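Type II restriction enzyme MunI (Mycoplasma, PDB 1D02) recognises the double-stranded DNA sequence 5'-CAATTG-3' as a homodimer and cleaves it after the first C, leaving 5'-phosphate ends. Local coordinates at residues E153-R158 against M179-N183; L27-N32 against V41-K45; L125-L131 against L146-V150; I140-I145 against K196-L201. The protein carries 1 engineered substitution. One frame throughout, in Å; residues are numbered along the deposited sequence.

Contact 1 (E153-R158 against M179-N183)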
# COMPACT_ATOMS: atom_id res chain seq x y z
N GLU D 153 -13.03 1.53 -9.77
CA GLU D 153 -14.42 1.60 -10.25
C GLU D 153 -15.22 2.36 -9.21
O GLU D 153 -14.79 2.45 -8.06
CB GLU D 153 -15.01 0.19 -10.36
CG GLU D 153 -14.36 -0.70 -11.42
CD GLU D 153 -14.92 -2.13 -11.48
OE1 GLU D 153 -15.81 -2.49 -10.68
OE2 GLU D 153 -14.44 -2.91 -12.33
N GLY D 154 -16.38 2.88 -9.61
CA GLY D 154 -17.22 3.61 -8.66
C GLY D 154 -17.00 5.12 -8.73
O GLY D 154 -16.19 5.62 -9.52
N ASP D 155 -17.70 5.86 -7.88
CA ASP D 155 -17.54 7.31 -7.90
C ASP D 155 -16.12 7.79 -7.58
O ASP D 155 -15.75 8.92 -7.91
CB ASP D 155 -18.58 7.95 -6.97
CG ASP D 155 -19.97 7.94 -7.57
OD1 ASP D 155 -20.96 8.06 -6.83
OD2 ASP D 155 -20.07 7.81 -8.80
N ILE D 156 -15.30 6.95 -6.95
CA ILE D 156 -13.93 7.37 -6.66
C ILE D 156 -13.22 7.78 -7.94
O ILE D 156 -12.39 8.69 -7.94
CB ILE D 156 -13.12 6.24 -5.95
CG1 ILE D 156 -11.70 6.71 -5.61
CG2 ILE D 156 -13.09 4.98 -6.82
CD1 ILE D 156 -10.89 5.67 -4.77
N THR D 157 -13.60 7.16 -9.06
CA THR D 157 -12.94 7.45 -10.34
C THR D 157 -13.20 8.83 -10.89
O THR D 157 -12.57 9.24 -11.87
CB THR D 157 -13.36 6.45 -11.44
OG1 THR D 157 -14.76 6.56 -11.66
CG2 THR D 157 -13.02 5.03 -11.03
N ARG D 158 -14.14 9.56 -10.28
CA ARG D 158 -14.44 10.91 -10.76
C ARG D 158 -14.28 11.94 -9.64
O ARG D 158 -14.61 13.11 -9.81
CB ARG D 158 -15.87 10.96 -11.32
CG ARG D 158 -16.07 10.06 -12.58
CD ARG D 158 -17.44 10.28 -13.24
NE ARG D 158 -17.60 11.65 -13.70
CZ ARG D 158 -18.37 12.56 -13.08
NH1 ARG D 158 -19.06 12.22 -11.99
NH2 ARG D 158 -18.42 13.81 -13.55
N MET D 179 -8.72 3.96 -14.40
CA MET D 179 -9.96 4.46 -13.79
C MET D 179 -11.10 4.09 -14.74
O MET D 179 -11.25 4.72 -15.79
CB MET D 179 -9.92 5.99 -13.65
CG MET D 179 -8.79 6.50 -12.80
SD MET D 179 -9.20 6.34 -11.07
CE MET D 179 -7.76 7.04 -10.28
N TRP D 180 -11.90 3.08 -14.38
CA TRP D 180 -13.00 2.66 -15.24
C TRP D 180 -14.23 3.38 -14.69
O TRP D 180 -14.84 2.94 -13.73
CB TRP D 180 -13.17 1.14 -15.19
CG TRP D 180 -14.01 0.59 -16.33
CD1 TRP D 180 -14.35 1.24 -17.49
CD2 TRP D 180 -14.61 -0.71 -16.41
NE1 TRP D 180 -15.13 0.43 -18.28
CE2 TRP D 180 -15.31 -0.77 -17.64
CE3 TRP D 180 -14.62 -1.82 -15.56
CZ2 TRP D 180 -16.01 -1.90 -18.04
CZ3 TRP D 180 -15.33 -2.96 -15.96
CH2 TRP D 180 -16.02 -2.99 -17.18
N ARG D 181 -14.57 4.49 -15.35
CA ARG D 181 -15.66 5.35 -14.88
C ARG D 181 -17.07 4.84 -15.12
O ARG D 181 -17.30 4.02 -16.02
CB ARG D 181 -15.46 6.76 -15.47
CG ARG D 181 -14.11 7.37 -15.01
CD ARG D 181 -13.83 8.84 -15.41
NE ARG D 181 -12.69 9.28 -14.60
CZ ARG D 181 -11.41 9.25 -14.99
NH1 ARG D 181 -11.08 8.84 -16.21
NH2 ARG D 181 -10.46 9.54 -14.12
N PRO D 182 -18.03 5.31 -14.32
CA PRO D 182 -19.43 4.91 -14.44
C PRO D 182 -19.86 5.22 -15.88
O PRO D 182 -19.46 6.24 -16.46
CB PRO D 182 -20.13 5.85 -13.45
CG PRO D 182 -19.11 6.02 -12.38
CD PRO D 182 -17.82 6.22 -13.18
N ASN D 183 -20.61 4.33 -16.49
CA ASN D 183 -21.06 4.57 -17.86
C ASN D 183 -20.03 4.32 -18.93
O ASN D 183 -20.37 4.35 -20.11
CB ASN D 183 -21.59 6.00 -18.07
CG ASN D 183 -22.58 6.43 -17.00
OD1 ASN D 183 -23.46 5.67 -16.60
ND2 ASN D 183 -22.44 7.68 -16.53
O HOH W 1 -17.16 2.91 -12.30

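Contact 2 (L27-N32 against V41-K45)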
# COMPACT_ATOMS: atom_id res chain seq x y z
N LEU D 27 -15.52 -6.37 -15.51
CA LEU D 27 -14.18 -6.67 -16.03
C LEU D 27 -14.05 -8.08 -16.59
O LEU D 27 -13.36 -8.31 -17.60
CB LEU D 27 -13.10 -6.44 -14.96
CG LEU D 27 -11.64 -6.64 -15.40
CD1 LEU D 27 -10.78 -5.61 -14.65
CD2 LEU D 27 -11.15 -8.07 -15.13
N TYR D 28 -14.70 -9.03 -15.93
CA TYR D 28 -14.64 -10.42 -16.35
C TYR D 28 -15.32 -10.73 -17.67
O TYR D 28 -14.70 -11.34 -18.56
CB TYR D 28 -15.18 -11.32 -15.24
CG TYR D 28 -14.48 -11.05 -13.93
CD1 TYR D 28 -15.04 -10.17 -12.98
CD2 TYR D 28 -13.26 -11.62 -13.66
CE1 TYR D 28 -14.35 -9.89 -11.77
CE2 TYR D 28 -12.58 -11.36 -12.49
CZ TYR D 28 -13.11 -10.50 -11.55
OH TYR D 28 -12.38 -10.25 -10.42
N ASN D 29 -16.59 -10.34 -17.84
CA ASN D 29 -17.19 -10.71 -19.14
C ASN D 29 -16.58 -9.92 -20.30
O ASN D 29 -16.48 -10.43 -21.42
CB ASN D 29 -18.74 -10.68 -19.11
CG ASN D 29 -19.35 -9.31 -18.80
OD1 ASN D 29 -18.67 -8.30 -18.68
ND2 ASN D 29 -20.68 -9.29 -18.69
N VAL D 30 -16.09 -8.72 -20.03
CA VAL D 30 -15.45 -7.89 -21.05
C VAL D 30 -14.14 -8.56 -21.51
O VAL D 30 -13.92 -8.76 -22.71
CB VAL D 30 -15.16 -6.47 -20.48
CG1 VAL D 30 -14.08 -5.74 -21.30
CG2 VAL D 30 -16.46 -5.64 -20.46
N PHE D 31 -13.27 -8.94 -20.57
CA PHE D 31 -12.03 -9.55 -21.02
C PHE D 31 -12.25 -10.96 -21.56
O PHE D 31 -11.54 -11.36 -22.49
CB PHE D 31 -10.98 -9.56 -19.90
CG PHE D 31 -10.16 -8.29 -19.85
CD1 PHE D 31 -10.31 -7.38 -18.81
CD2 PHE D 31 -9.27 -7.99 -20.89
CE1 PHE D 31 -9.58 -6.20 -18.80
CE2 PHE D 31 -8.54 -6.80 -20.88
CZ PHE D 31 -8.70 -5.91 -19.84
N ASN D 32 -13.19 -11.72 -21.00
CA ASN D 32 -13.45 -13.06 -21.53
C ASN D 32 -13.91 -12.93 -22.98
O ASN D 32 -13.51 -13.72 -23.84
CB ASN D 32 -14.54 -13.77 -20.71
CG ASN D 32 -14.01 -14.31 -19.41
OD1 ASN D 32 -14.75 -14.45 -18.42
ND2 ASN D 32 -12.74 -14.67 -19.39
N VAL D 41 -5.84 -15.52 -21.75
CA VAL D 41 -6.91 -16.06 -20.95
C VAL D 41 -7.00 -15.22 -19.69
O VAL D 41 -6.00 -14.72 -19.18
CB VAL D 41 -6.66 -17.52 -20.55
CG1 VAL D 41 -6.52 -18.38 -21.79
CG2 VAL D 41 -5.43 -17.62 -19.69
N LEU D 42 -8.22 -15.02 -19.20
CA LEU D 42 -8.44 -14.24 -18.00
C LEU D 42 -8.75 -15.23 -16.88
O LEU D 42 -9.55 -16.16 -17.07
CB LEU D 42 -9.65 -13.31 -18.14
CG LEU D 42 -9.97 -12.48 -16.90
CD1 LEU D 42 -9.05 -11.28 -16.76
CD2 LEU D 42 -11.43 -12.05 -16.98
N TYR D 43 -8.13 -15.05 -15.72
CA TYR D 43 -8.41 -15.91 -14.57
C TYR D 43 -9.12 -15.04 -13.54
O TYR D 43 -8.72 -13.90 -13.33
CB TYR D 43 -7.11 -16.42 -13.93
CG TYR D 43 -6.24 -17.27 -14.83
CD1 TYR D 43 -4.87 -16.99 -14.98
CD2 TYR D 43 -6.77 -18.37 -15.51
CE1 TYR D 43 -4.05 -17.80 -15.78
CE2 TYR D 43 -5.95 -19.18 -16.31
CZ TYR D 43 -4.60 -18.89 -16.44
OH TYR D 43 -3.81 -19.70 -17.21
N GLU D 44 -10.17 -15.57 -12.94
CA GLU D 44 -10.90 -14.89 -11.87
C GLU D 44 -10.27 -15.53 -10.61
O GLU D 44 -10.11 -16.74 -10.53
CB GLU D 44 -12.41 -15.19 -12.04
CG GLU D 44 -12.93 -14.63 -13.38
CD GLU D 44 -14.25 -15.22 -13.91
OE1 GLU D 44 -15.12 -15.63 -13.10
OE2 GLU D 44 -14.42 -15.26 -15.16
N LYS D 45 -9.84 -14.74 -9.64
CA LYS D 45 -9.19 -15.34 -8.46
C LYS D 45 -8.09 -16.43 -8.71
O LYS D 45 -8.16 -17.56 -8.21
CB LYS D 45 -10.27 -15.88 -7.49
CG LYS D 45 -9.80 -16.19 -6.08
CD LYS D 45 -10.96 -16.64 -5.19
CE LYS D 45 -10.51 -16.94 -3.77
NZ LYS D 45 -11.63 -17.49 -2.95

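Contact 3 (L125-L131 against L146-V150)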
# COMPACT_ATOMS: atom_id res chain seq x y z
N LEU D 125 0.67 -3.87 -3.06
CA LEU D 125 1.37 -4.39 -4.24
C LEU D 125 2.68 -3.66 -4.48
O LEU D 125 3.51 -4.13 -5.24
CB LEU D 125 0.48 -4.30 -5.47
CG LEU D 125 -0.82 -5.09 -5.37
CD1 LEU D 125 -1.66 -4.89 -6.62
CD2 LEU D 125 -0.51 -6.57 -5.14
N PHE D 126 2.86 -2.51 -3.83
CA PHE D 126 4.11 -1.75 -3.98
C PHE D 126 5.19 -2.20 -2.97
O PHE D 126 6.34 -1.72 -3.04
CB PHE D 126 3.87 -0.25 -3.79
CG PHE D 126 3.10 0.40 -4.91
CD1 PHE D 126 1.72 0.55 -4.84
CD2 PHE D 126 3.76 0.94 -6.00
CE1 PHE D 126 1.02 1.24 -5.84
CE2 PHE D 126 3.07 1.62 -6.99
CZ PHE D 126 1.70 1.77 -6.91
N THR D 127 4.84 -3.09 -2.03
CA THR D 127 5.86 -3.54 -1.07
C THR D 127 6.95 -4.28 -1.82
O THR D 127 6.67 -4.99 -2.80
CB THR D 127 5.29 -4.49 0.01
OG1 THR D 127 4.67 -5.64 -0.60
CG2 THR D 127 4.26 -3.73 0.86
N PRO D 128 8.20 -4.14 -1.38
CA PRO D 128 9.27 -4.84 -2.10
C PRO D 128 9.06 -6.35 -2.14
O PRO D 128 9.39 -7.00 -3.13
CB PRO D 128 10.54 -4.41 -1.35
CG PRO D 128 10.02 -3.95 0.03
CD PRO D 128 8.73 -3.25 -0.34
N GLY D 129 8.48 -6.89 -1.08
CA GLY D 129 8.22 -8.31 -1.02
C GLY D 129 7.24 -8.81 -2.06
O GLY D 129 7.51 -9.82 -2.72
N LEU D 130 6.10 -8.14 -2.21
CA LEU D 130 5.13 -8.59 -3.20
C LEU D 130 5.59 -8.27 -4.61
O LEU D 130 5.29 -9.02 -5.54
CB LEU D 130 3.73 -8.00 -2.93
CG LEU D 130 3.09 -8.64 -1.66
CD1 LEU D 130 1.75 -7.98 -1.38
CD2 LEU D 130 2.87 -10.14 -1.89
N LEU D 131 6.33 -7.17 -4.79
CA LEU D 131 6.84 -6.84 -6.12
C LEU D 131 7.75 -7.98 -6.59
O LEU D 131 7.64 -8.44 -7.74
CB LEU D 131 7.64 -5.53 -6.09
CG LEU D 131 6.83 -4.24 -6.06
CD1 LEU D 131 7.74 -3.04 -5.81
CD2 LEU D 131 6.10 -4.07 -7.42
N LEU D 146 5.27 -1.86 -13.59
CA LEU D 146 5.11 -2.68 -12.39
C LEU D 146 4.38 -3.94 -12.85
O LEU D 146 3.66 -3.92 -13.85
CB LEU D 146 4.31 -1.94 -11.32
CG LEU D 146 4.98 -0.60 -10.94
CD1 LEU D 146 4.21 0.04 -9.78
CD2 LEU D 146 6.44 -0.84 -10.53
N PRO D 147 4.52 -5.05 -12.11
CA PRO D 147 3.89 -6.33 -12.46
C PRO D 147 2.42 -6.51 -12.15
O PRO D 147 1.91 -7.63 -12.24
CB PRO D 147 4.75 -7.34 -11.70
CG PRO D 147 5.08 -6.56 -10.43
CD PRO D 147 5.41 -5.18 -10.94
N PHE D 148 1.74 -5.43 -11.76
CA PHE D 148 0.32 -5.53 -11.43
C PHE D 148 -0.45 -4.40 -12.08
O PHE D 148 0.13 -3.43 -12.56
CB PHE D 148 0.14 -5.46 -9.90
CG PHE D 148 0.64 -4.17 -9.29
CD1 PHE D 148 -0.19 -3.06 -9.22
CD2 PHE D 148 1.94 -4.08 -8.79
CE1 PHE D 148 0.27 -1.86 -8.65
CE2 PHE D 148 2.41 -2.90 -8.22
CZ PHE D 148 1.58 -1.78 -8.14
N TRP D 149 -1.77 -4.55 -12.09
CA TRP D 149 -2.64 -3.54 -12.67
C TRP D 149 -3.85 -3.40 -11.76
O TRP D 149 -4.57 -4.36 -11.54
CB TRP D 149 -3.07 -3.99 -14.07
CG TRP D 149 -3.96 -3.02 -14.80
CD1 TRP D 149 -3.94 -1.66 -14.70
CD2 TRP D 149 -4.91 -3.34 -15.81
NE1 TRP D 149 -4.84 -1.11 -15.60
CE2 TRP D 149 -5.45 -2.12 -16.29
CE3 TRP D 149 -5.37 -4.55 -16.37
CZ2 TRP D 149 -6.42 -2.07 -17.30
CZ3 TRP D 149 -6.34 -4.49 -17.38
CH2 TRP D 149 -6.85 -3.26 -17.83
N VAL D 150 -4.05 -2.19 -11.24
CA VAL D 150 -5.17 -1.93 -10.34
C VAL D 150 -6.24 -1.16 -11.13
O VAL D 150 -5.97 -0.11 -11.71
CB VAL D 150 -4.74 -1.09 -9.11
CG1 VAL D 150 -5.96 -0.77 -8.25
CG2 VAL D 150 -3.69 -1.86 -8.25

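Contact 4 (I140-I145 against K196-L201)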
# COMPACT_ATOMS: atom_id res chain seq x y z
N ILE D 140 7.48 -10.78 -15.54
CA ILE D 140 7.70 -9.42 -16.01
C ILE D 140 8.80 -8.71 -15.21
O ILE D 140 8.55 -8.25 -14.10
CB ILE D 140 6.40 -8.57 -15.91
CG1 ILE D 140 5.26 -9.30 -16.64
CG2 ILE D 140 6.61 -7.15 -16.49
CD1 ILE D 140 3.88 -8.66 -16.41
N ASN D 141 10.00 -8.62 -15.78
CA ASN D 141 11.10 -7.95 -15.09
C ASN D 141 11.43 -6.56 -15.65
O ASN D 141 12.37 -5.91 -15.16
CB ASN D 141 12.35 -8.84 -15.09
CG ASN D 141 12.15 -10.08 -14.23
OD1 ASN D 141 11.85 -9.97 -13.04
ND2 ASN D 141 12.29 -11.26 -14.82
N ASP D 142 10.67 -6.11 -16.65
CA ASP D 142 10.92 -4.79 -17.24
C ASP D 142 10.79 -3.75 -16.14
O ASP D 142 9.75 -3.65 -15.49
CB ASP D 142 9.89 -4.51 -18.33
CG ASP D 142 9.83 -5.60 -19.37
OD1 ASP D 142 10.05 -5.30 -20.56
OD2 ASP D 142 9.55 -6.76 -19.00
N GLU D 143 11.83 -2.96 -15.95
CA GLU D 143 11.81 -1.97 -14.89
C GLU D 143 10.85 -0.81 -15.07
O GLU D 143 10.44 -0.20 -14.08
CB GLU D 143 13.21 -1.39 -14.69
CG GLU D 143 14.24 -2.42 -14.37
CD GLU D 143 15.61 -1.81 -14.19
OE1 GLU D 143 16.57 -2.55 -13.88
OE2 GLU D 143 15.74 -0.58 -14.36
N GLU D 144 10.48 -0.49 -16.30
CA GLU D 144 9.61 0.65 -16.52
C GLU D 144 8.13 0.42 -16.25
O GLU D 144 7.33 1.35 -16.33
CB GLU D 144 9.81 1.22 -17.92
CG GLU D 144 9.22 0.41 -19.05
CD GLU D 144 10.13 -0.69 -19.57
OE1 GLU D 144 9.79 -1.24 -20.63
OE2 GLU D 144 11.16 -1.02 -18.93
N ILE D 145 7.77 -0.82 -15.93
CA ILE D 145 6.38 -1.14 -15.64
C ILE D 145 6.35 -1.98 -14.37
O ILE D 145 7.31 -2.69 -14.09
CB ILE D 145 5.76 -1.94 -16.82
CG1 ILE D 145 4.25 -1.82 -16.76
CG2 ILE D 145 6.19 -3.41 -16.78
CD1 ILE D 145 3.77 -0.48 -17.28
N LYS D 196 -1.09 -0.30 -23.45
CA LYS D 196 -0.06 -0.06 -22.45
C LYS D 196 0.55 -1.22 -21.68
O LYS D 196 1.66 -1.08 -21.16
CB LYS D 196 -0.61 0.94 -21.45
CG LYS D 196 -1.06 2.23 -22.11
CD LYS D 196 -1.85 3.12 -21.19
CE LYS D 196 -2.06 4.48 -21.84
NZ LYS D 196 -3.11 5.26 -21.14
N LEU D 197 -0.14 -2.35 -21.63
CA LEU D 197 0.34 -3.48 -20.84
C LEU D 197 0.57 -4.80 -21.57
O LEU D 197 1.44 -5.58 -21.18
CB LEU D 197 -0.65 -3.71 -19.69
CG LEU D 197 -0.97 -2.49 -18.81
CD1 LEU D 197 -2.16 -2.83 -17.86
CD2 LEU D 197 0.25 -2.10 -18.01
N LYS D 198 -0.21 -5.05 -22.61
CA LYS D 198 -0.13 -6.31 -23.35
C LYS D 198 1.28 -6.67 -23.83
O LYS D 198 1.68 -7.83 -23.76
CB LYS D 198 -1.10 -6.27 -24.54
CG LYS D 198 -1.35 -7.65 -25.20
CD LYS D 198 -2.34 -7.56 -26.36
CE LYS D 198 -1.64 -7.13 -27.65
NZ LYS D 198 -2.60 -6.85 -28.76
N LYS D 199 2.00 -5.66 -24.30
CA LYS D 199 3.35 -5.88 -24.80
C LYS D 199 4.29 -6.45 -23.74
O LYS D 199 5.30 -7.06 -24.08
CB LYS D 199 3.94 -4.57 -25.34
CG LYS D 199 4.15 -3.49 -24.29
CD LYS D 199 4.58 -2.18 -24.97
CE LYS D 199 4.79 -1.05 -23.95
NZ LYS D 199 5.20 0.25 -24.61
N TYR D 200 3.96 -6.26 -22.46
CA TYR D 200 4.82 -6.79 -21.41
C TYR D 200 4.61 -8.27 -21.19
O TYR D 200 5.35 -8.90 -20.44
CB TYR D 200 4.64 -5.99 -20.11
CG TYR D 200 5.25 -4.62 -20.25
CD1 TYR D 200 4.45 -3.48 -20.34
CD2 TYR D 200 6.64 -4.46 -20.36
CE1 TYR D 200 5.00 -2.23 -20.56
CE2 TYR D 200 7.21 -3.20 -20.57
CZ TYR D 200 6.38 -2.09 -20.67
OH TYR D 200 6.92 -0.85 -20.87
N LEU D 201 3.61 -8.84 -21.87
CA LEU D 201 3.38 -10.27 -21.77
C LEU D 201 4.03 -10.99 -22.99
O LEU D 201 3.95 -12.22 -23.12
CB LEU D 201 1.88 -10.57 -21.69
CG LEU D 201 1.19 -9.98 -20.43
CD1 LEU D 201 -0.28 -10.33 -20.45
CD2 LEU D 201 1.84 -10.52 -19.16
O HOH W 2 8.04 -9.03 -19.79

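Contact 1 (E153-R158 against M179-N183)
The carbonyl O of Thr-157 is gripped by the side chain of Arg-181. Arg-181 NE lies 2.7 Å from Thr-157 O, above the carbonyl plane with an N-H...O angle of 141°, and NH2 adds a weak, more bent bond to the same oxygen. The contact joins the loop leaving strand 148-153 to the end of strand 177-180, its parallel neighbour at one margin of the mixed sheet of this PD-(D/E)XK nuclease. Met-179 CB lies over one face of the Arg-181 guanidinium, toward its rim. A short 3-10 turn presents Thr-157, whose chi1 of 62° sends OG1 back to Gly-154 O at 2.7 Å. That oxygen also accepts from Thr-157 N, a double grip that holds the turn closed. Thr-157 OG1 rests as well against Pro-182 CD, 3.4 Å away. Arg-158 passes its aliphatic CG across Arg-181 CD at 3.8 Å, while its guanidinium leaves to bind Glu-107 and the backbone O of Glu-65 of the second subunit. At the strand ends, Glu-153 brings OE2 to the edge of the Trp-180 indole, 3.4 Å from CE3, with carboxylate and ring planes 67° apart. One water links the backbones, accepting from Gly-154 N and donating to Trp-180 O at 2.7 Å.

Contact 2 (L27-N32 against V41-K45)
Leu-42 holds CG anti to its own nitrogen (chi1 179°), which carries its branched end off the strand and against Leu-27, Tyr-28 and Phe-31. Leu-42 CD2 does most of the touching: it lies 3.7 Å from Tyr-28 CA and 3.8 Å from Tyr-28 CD2, and meets Phe-31 CB at 3.9 Å. The other methyl, Leu-42 CD1, reaches Leu-27 CD2 at 4.2 Å. Leu-27 and Phe-31 are one turn apart, with Tyr-28 beside Leu-27, and Leu-42 packs against the side of the helix that the three form. This is helix-on-sheet packing, in which helix 27-34 lies over strand 40-44, an outermost strand of the mixed sheet within the chain. The two segments run nearly antiparallel, with axes 8.5 Å apart and an angle of 160° between their directions. Phe-84 and Ile-86 on the adjoining strand 84-88 also press on Leu-42. The hydroxyl of Tyr-28 is hydrogen-bonded to Ala-83 O. Beyond CB the Phe-31 side chain turns from the strand to Leu-189 and Val-190 of helix 186-197, with Leu-27 CG at the edge of its ring. The side chain of Asn-32 crosses that of Leu-42 at about a right angle.

Contact 3 (L125-L131 against L146-V150)
Phe-148 drives one edge of its ring into the face of Phe-126, a T-shaped pair with centroids 5.1 Å apart and planes at 82°. The leading atom is Phe-148 CZ, which stands over the centre of the Phe-126 ring. Phe-126 also meets Tyr-170 of helix 160-170 edge-to-face. A CH-pi contact fixes Phe-148 from another direction: Leu-125 CB sits over one face of the Phe-148 ring, 3.6 Å from the centroid and almost on the normal. The chi1 of 61° at Phe-148 places CG between its backbone N and carbonyl carbon and turns a face of the ring to Leu-125 CB. Aliphatic contacts fill in around the rings. Leu-125 CD1 reaches Val-150 CG2 at 4.0 Å, Leu-146 CD1 presses on Phe-126 CE2 at 3.4 Å, and Leu-131 CD2 touches both Pro-147 CD, at 3.8 Å, and the edge of Phe-148. Polar groups are bonded within a segment or to neighbours. Thr-127 is the N-cap of helix 128-138, with OG1 accepting from Leu-130 N at 3.3 Å, while Asn-176 binds Leu-146 N and Phe-148 O. The 3-10 segment and first turn of helix 128-138 thus meet the start of central strand 148-153 and the residues before it in a buried core that no hydrogen bond crosses, so their relative position probably depends on the fit of rings and methyls.

Contact 4 (I140-I145 against K196-L201)
A type I beta turn, Asp-142 to Ile-145, in the loop between helix 128-138 and strand 148-153 clasps Tyr-200, which lies in the 3-10 turn that follows helix 186-197 near the C terminus. The tyrosine ring is the centre of the contact. Ile-145 CG2 stands over the middle of one face of the Tyr-200 ring, 3.7 Å from the centroid and close to the normal, in a CH-pi contact; Lys-199 CG lies on the opposite face, toward the rim. Two of the turn's acids, Asp-142 and Glu-144, come to the edge instead. Asp-142 OD1 lies near the ring plane, 3.5 Å from Tyr-200 CD2, with its carboxylate turned 80° from the ring. Glu-144 folds back through chi1 74° and a bent chi2, so that its OE1 can accept a hydrogen bond from Tyr-200 OH at 2.9 Å, on the anti side of the carboxylate and 23° out of its plane. The phenol is thereby held by packing on its face and by a bond at its hydroxyl. Aliphatic contacts flank the ring: Ile-145 CD1 meets Leu-197 CD2, and Ile-140 CD1 meets Leu-201 CD2 at 3.9 Å. The turn's own backbone bond, Ile-145 N to Asp-142 O, is weak, but Arg-135 binds the carbonyls of Ile-140, Asp-142 and Ile-145 and so ties the loop to helix 128-138. Nothing here approaches the DNA, whose nearest atom is about 17 Å away; the contact is structural packing. A water completes it, donating to Asp-142 OD2 and to Tyr-200 O, each at 2.8 Å.

How the contacts relate
From the N terminus, contact 2 comes first and closes a short loop, laying helix 27-34 on strand 40-44. Contact 3 then closes the connection through helix 128-138 that leads into strand 148-153. Contact 4 starts inside that connection and ends near the C terminus, so the two cross; it also encloses contact 1, which joins the ends of strands 148-153 and 177-180. Contacts 1, 2 and 3 all reach the same mixed sheet. Trp-180 packs on Leu-27 between contacts 1 and 2, whereas Trp-149 of contact 3 packs on Phe-31 of contact 2 and Leu-197 of contact 4. Contacts 1 and 3 also touch the second subunit.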